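Local atomic coordinates of sortase SrtE1 (Streptomyces coelicolor, PDB entry 5CUW), a protein that anchors surface proteins to the cell wall as a class E transpeptidase that recognises Leu-Ala-x-Thr-Gly and Leu-Pro-x-Thr-Gly sorting signals. Residues Leu42-Ile45 against Val50-Pro53; Pro101-Asn106 against Thr164-Ser169. All coordinates share one frame; numbering follows the deposited sequence.

Contact 1: Leu42-Ile45 against Val50-Pro53; sequences LLHI and VVVP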
loop_
_atom_site.group_PDB
_atom_site.type_symbol
_atom_site.label_atom_id
_atom_site.label_comp_id
_atom_site.label_asym_id
_atom_site.label_seq_id
_atom_site.Cartn_x
_atom_site.Cartn_y
_atom_site.Cartn_z
ATOM N N LEU A 42 3.103 -8.038 -7.097
ATOM C CA LEU A 42 1.689 -8.324 -6.829
ATOM C C LEU A 42 1.372 -8.028 -5.362
ATOM O O LEU A 42 2.121 -8.430 -4.471
ATOM C CB LEU A 42 1.346 -9.780 -7.150
ATOM C CG LEU A 42 0.866 -10.150 -8.557
ATOM C CD1 LEU A 42 0.669 -11.654 -8.648
ATOM C CD2 LEU A 42 -0.432 -9.426 -8.903
ATOM N N LEU A 43 0.269 -7.327 -5.115
ATOM C CA LEU A 43 -0.192 -7.085 -3.749
ATOM C C LEU A 43 -1.340 -8.040 -3.398
ATOM O O LEU A 43 -2.311 -8.133 -4.149
ATOM C CB LEU A 43 -0.653 -5.648 -3.583
ATOM C CG LEU A 43 -1.063 -5.235 -2.165
ATOM C CD1 LEU A 43 0.177 -5.089 -1.288
ATOM C CD2 LEU A 43 -1.862 -3.935 -2.189
ATOM N N HIS A 44 -1.221 -8.741 -2.271
ATOM C CA HIS A 44 -2.259 -9.663 -1.814
ATOM C C HIS A 44 -2.832 -9.168 -0.495
ATOM O O HIS A 44 -2.085 -8.877 0.428
ATOM C CB HIS A 44 -1.725 -11.086 -1.607
ATOM C CG HIS A 44 -1.058 -11.685 -2.807
ATOM N ND1 HIS A 44 -1.654 -12.660 -3.580
ATOM C CD2 HIS A 44 0.168 -11.476 -3.345
ATOM C CE1 HIS A 44 -0.829 -13.013 -4.551
ATOM N NE2 HIS A 44 0.281 -12.309 -4.433
ATOM N N ILE A 45 -4.153 -9.089 -0.401
ATOM C CA ILE A 45 -4.797 -8.827 0.887
ATOM C C ILE A 45 -5.889 -9.876 1.040
ATOM O O ILE A 45 -7.030 -9.661 0.624
ATOM C CB ILE A 45 -5.381 -7.399 0.987
ATOM C CG1 ILE A 45 -4.396 -6.375 0.417
ATOM C CG2 ILE A 45 -5.705 -7.033 2.441
ATOM C CD1 ILE A 45 -4.909 -4.962 0.461
ATOM N N VAL A 50 -8.288 -9.664 -2.378
ATOM C CA VAL A 50 -7.623 -8.763 -3.308
ATOM C C VAL A 50 -6.291 -9.353 -3.777
ATOM O O VAL A 50 -5.452 -9.735 -2.964
ATOM C CB VAL A 50 -7.381 -7.374 -2.665
ATOM C CG1 VAL A 50 -6.294 -6.604 -3.416
ATOM C CG2 VAL A 50 -8.672 -6.578 -2.622
ATOM N N VAL A 51 -6.128 -9.450 -5.090
ATOM C CA VAL A 51 -4.819 -9.693 -5.700
ATOM C C VAL A 51 -4.686 -8.701 -6.850
ATOM O O VAL A 51 -5.537 -8.664 -7.743
ATOM C CB VAL A 51 -4.648 -11.130 -6.213
ATOM C CG1 VAL A 51 -3.252 -11.302 -6.843
ATOM C CG2 VAL A 51 -4.837 -12.118 -5.088
ATOM N N VAL A 52 -3.638 -7.882 -6.825
ATOM C CA VAL A 52 -3.584 -6.757 -7.746
ATOM C C VAL A 52 -2.146 -6.328 -8.006
ATOM O O VAL A 52 -1.326 -6.278 -7.089
ATOM C CB VAL A 52 -4.408 -5.572 -7.213
ATOM C CG1 VAL A 52 -3.859 -5.064 -5.854
ATOM C CG2 VAL A 52 -4.476 -4.450 -8.242
ATOM N N PRO A 53 -1.831 -6.033 -9.270
ATOM C CA PRO A 53 -0.439 -5.703 -9.581
ATOM C C PRO A 53 -0.073 -4.320 -9.065
ATOM O O PRO A 53 -0.934 -3.435 -8.998
ATOM C CB PRO A 53 -0.392 -5.757 -11.115
ATOM C CG PRO A 53 -1.694 -6.469 -11.537
ATOM C CD PRO A 53 -2.675 -6.089 -10.477
#
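Leu43 and Val52 hold each other by two backbone hydrogen bonds. Leu43 N gives to Val52 O at 2.7 Å, nearly straight at 173°. Val52 N returns a more bent bond to Leu43 O, 3.0 Å long. The next hydrogen-bonded pair is Ile45 with Val50. Ile45 N reaches Val50 O at 2.9 Å, while the return bond from Val50 N to Ile45 O is longer, at 3.3 Å. CA-H...O contacts run from Val51 CA to Leu43 O and from His44 CA to Val50 O. This is the beta hairpin of strands 39-45 and 50-56, part of the sortase beta barrel. Leu43, Ile45, Val50 and Val52 share one face, where Leu43 CB packs on Val52 CG1 at 4.0 Å. Leu42, His44, Val51 and Pro53 share the other. There Leu42 CD2 reaches across to the Pro53 ring and Val51 CG1. His44 CG stands anti to the carbonyl carbon (chi1 -56°), which sets the ring beside Val51, pointing the same way. His44 ND1 lies 3.6 Å from Val51 CG2, and His44 NE2 is hydrogen-bonded to Glu117 OE1 of strand 113-117. With an alanine at His44, Glu117 OE1 would probably lose this partner and the Val51 methyls the ring beside them.

Contact 2: Pro101-Asn106 against Thr164-Ser169; sequences PFRYIN and TPEFTS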
loop_
_atom_site.group_PDB
_atom_site.type_symbol
_atom_site.label_atom_id
_atom_site.label_comp_id
_atom_site.label_asym_id
_atom_site.label_seq_id
_atom_site.Cartn_x
_atom_site.Cartn_y
_atom_site.Cartn_z
ATOM N N PRO A 101 -9.521 -2.006 -5.880
ATOM C CA PRO A 101 -8.691 -2.794 -4.969
ATOM C C PRO A 101 -8.755 -2.310 -3.507
ATOM O O PRO A 101 -8.705 -3.147 -2.603
ATOM C CB PRO A 101 -7.280 -2.632 -5.550
ATOM C CG PRO A 101 -7.349 -1.414 -6.433
ATOM C CD PRO A 101 -8.752 -1.335 -6.936
ATOM N N PHE A 102 -8.867 -1.005 -3.264
ATOM C CA PHE A 102 -8.849 -0.513 -1.869
ATOM C C PHE A 102 -10.224 -0.121 -1.339
ATOM O O PHE A 102 -10.346 0.622 -0.356
ATOM C CB PHE A 102 -7.914 0.678 -1.731
ATOM C CG PHE A 102 -6.450 0.330 -1.873
ATOM C CD1 PHE A 102 -6.035 -0.988 -1.927
ATOM C CD2 PHE A 102 -5.491 1.333 -1.932
ATOM C CE1 PHE A 102 -4.677 -1.304 -2.049
ATOM C CE2 PHE A 102 -4.130 1.026 -2.060
ATOM C CZ PHE A 102 -3.727 -0.295 -2.117
ATOM N N ARG A 103 -11.269 -0.603 -1.990
ATOM C CA ARG A 103 -12.611 -0.243 -1.547
ATOM C C ARG A 103 -12.877 -0.578 -0.071
ATOM O O ARG A 103 -13.562 0.177 0.631
ATOM C CB ARG A 103 -13.657 -0.930 -2.413
ATOM C CG ARG A 103 -15.058 -0.475 -2.069
ATOM C CD ARG A 103 -16.091 -1.006 -3.029
ATOM N NE ARG A 103 -17.393 -0.411 -2.735
ATOM C CZ ARG A 103 -18.511 -0.675 -3.398
ATOM N NH1 ARG A 103 -18.506 -1.537 -4.415
ATOM N NH2 ARG A 103 -19.637 -0.073 -3.045
ATOM N N TYR A 104 -12.350 -1.700 0.410
ATOM C CA TYR A 104 -12.650 -2.099 1.793
ATOM C C TYR A 104 -11.425 -2.171 2.717
ATOM O O TYR A 104 -11.409 -2.964 3.660
ATOM C CB TYR A 104 -13.364 -3.443 1.802
ATOM C CG TYR A 104 -14.703 -3.411 1.094
ATOM C CD1 TYR A 104 -15.803 -2.787 1.671
ATOM C CD2 TYR A 104 -14.856 -3.990 -0.157
ATOM C CE1 TYR A 104 -17.033 -2.757 1.019
ATOM C CE2 TYR A 104 -16.074 -3.963 -0.818
ATOM C CZ TYR A 104 -17.155 -3.347 -0.226
ATOM O OH TYR A 104 -18.352 -3.326 -0.894
ATOM N N ILE A 105 -10.405 -1.355 2.468
ATOM C CA ILE A 105 -9.235 -1.411 3.346
ATOM C C ILE A 105 -9.582 -0.896 4.746
ATOM O O ILE A 105 -8.840 -1.137 5.686
ATOM C CB ILE A 105 -8.003 -0.630 2.782
ATOM C CG1 ILE A 105 -8.262 0.877 2.672
ATOM C CG2 ILE A 105 -7.563 -1.228 1.436
ATOM C CD1 ILE A 105 -6.967 1.706 2.331
ATOM N N ASN A 106 -10.733 -0.239 4.903
ATOM C CA ASN A 106 -11.157 0.169 6.235
ATOM C C ASN A 106 -11.736 -0.995 7.029
ATOM O O ASN A 106 -12.135 -0.816 8.171
ATOM C CB ASN A 106 -12.178 1.308 6.167
ATOM C CG ASN A 106 -13.430 0.934 5.402
ATOM O OD1 ASN A 106 -13.416 0.055 4.539
ATOM N ND2 ASN A 106 -14.525 1.615 5.708
ATOM N N THR A 164 -11.959 8.859 0.053
ATOM C CA THR A 164 -13.111 8.690 0.935
ATOM C C THR A 164 -13.845 10.024 1.033
ATOM O O THR A 164 -13.206 11.082 0.976
ATOM C CB THR A 164 -12.678 8.193 2.338
ATOM O OG1 THR A 164 -13.786 7.580 3.007
ATOM C CG2 THR A 164 -12.118 9.337 3.194
ATOM N N PRO A 165 -15.187 9.992 1.154
ATOM C CA PRO A 165 -16.052 8.805 1.169
ATOM C C PRO A 165 -16.155 8.160 -0.202
ATOM O O PRO A 165 -15.556 8.655 -1.160
ATOM C CB PRO A 165 -17.413 9.370 1.597
ATOM C CG PRO A 165 -17.402 10.760 1.062
ATOM C CD PRO A 165 -15.974 11.235 1.229
ATOM N N GLU A 166 -16.924 7.083 -0.309
ATOM C CA GLU A 166 -17.004 6.351 -1.567
ATOM C C GLU A 166 -17.610 7.207 -2.668
ATOM O O GLU A 166 -18.443 8.072 -2.408
ATOM C CB GLU A 166 -17.807 5.066 -1.395
ATOM C CG GLU A 166 -17.100 4.004 -0.568
ATOM C CD GLU A 166 -17.669 2.609 -0.797
ATOM O OE1 GLU A 166 -17.891 1.884 0.198
ATOM O OE2 GLU A 166 -17.889 2.237 -1.971
ATOM N N PHE A 167 -17.152 6.975 -3.893
ATOM C CA PHE A 167 -17.627 7.686 -5.078
ATOM C C PHE A 167 -17.283 9.174 -5.062
ATOM O O PHE A 167 -17.784 9.935 -5.888
ATOM C CB PHE A 167 -19.135 7.500 -5.238
ATOM C CG PHE A 167 -19.569 6.063 -5.218
ATOM C CD1 PHE A 167 -19.324 5.236 -6.303
ATOM C CD2 PHE A 167 -20.217 5.538 -4.114
ATOM C CE1 PHE A 167 -19.716 3.912 -6.288
ATOM C CE2 PHE A 167 -20.614 4.216 -4.092
ATOM C CZ PHE A 167 -20.361 3.402 -5.181
ATOM N N THR A 168 -16.427 9.584 -4.126
ATOM C CA THR A 168 -15.899 10.948 -4.114
ATOM C C THR A 168 -14.371 10.934 -4.037
ATOM O O THR A 168 -13.760 9.874 -3.889
ATOM C CB THR A 168 -16.425 11.778 -2.929
ATOM O OG1 THR A 168 -15.536 11.629 -1.813
ATOM C CG2 THR A 168 -17.834 11.351 -2.536
ATOM N N SER A 169 -13.765 12.114 -4.136
ATOM C CA SER A 169 -12.322 12.255 -3.956
ATOM C C SER A 169 -12.044 13.378 -2.966
ATOM O O SER A 169 -10.985 14.003 -2.997
ATOM C CB SER A 169 -11.620 12.525 -5.294
ATOM O OG SER A 169 -12.134 13.686 -5.925
HETATM O O HOH W 1 -15.659 0.750 2.176
#
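Arg103 and Glu166 meet across two surface loops of the sortase domain, each built round a beta turn. Phe102 to Ile105 form a type I turn, closed by a weak backbone bond, and a 3-10 segment includes Ile105 and Asn106. Pro165 to Thr168 form a type II turn, and Pro165 follows a cis peptide bond. The second loop joins strands 156-164 and 171-184, which carry Cys163 and Arg172, inferred to be active-site residues. Pro165 O accepts from both Thr168 N and Thr168 OG1, which approach from the same face of its plane.

A salt bridge spans the gap. Arg103 has CG anti to the backbone N (chi1 -174°) and an extended chain, which carries the guanidinium out to Glu166. The two side chains cross at about a right angle, with their flat groups 87° apart. This is not a paired, two-oxygen bridge: Arg103 NE meets Glu166 OE2 at 2.8 Å, on the syn side but tilted well out of the carboxylate plane and bent to 130°, and Arg103 NH2 adds a weak bond to the same oxygen. Asn96 also donates to OE2, and Glu100 holds Arg103 NH1 in a second salt bridge. So Glu100 helps hold the guanidinium and Asn96 the carboxylate. Tyr104 OH sits 3.5 Å above one face of the guanidinium, offset toward its rim. Phe167 CZ approaches Arg103 NH2 obliquely at 4.1 Å. Glu166 OE1 is tied back to the first loop through a water, 3.2 Å from OE1 and 2.7 Å from Arg103 O.

From the N terminus, the chain first runs through strand 39-45, turns and returns along strand 50-56. Contact 1 closes this short hairpin loop. The chain then passes through strands 69-71 and 87-92 to the loop holding 101-106. Contact 2 opens there and closes much later, at 164-169, after strands 113-117, 121-134 and 156-164. The two contacts follow in series and neither nest nor cross. Contact 1 joins neighbours within the sheet, whereas contact 2 ties two loops on the surface. They touch where Leu43 CD2 packs on Phe102 CE1 at 3.9 Å and Val50 CG2 lies near Pro101 O. The loop 101-106 therefore bridges the hairpin and the 164-169 loop.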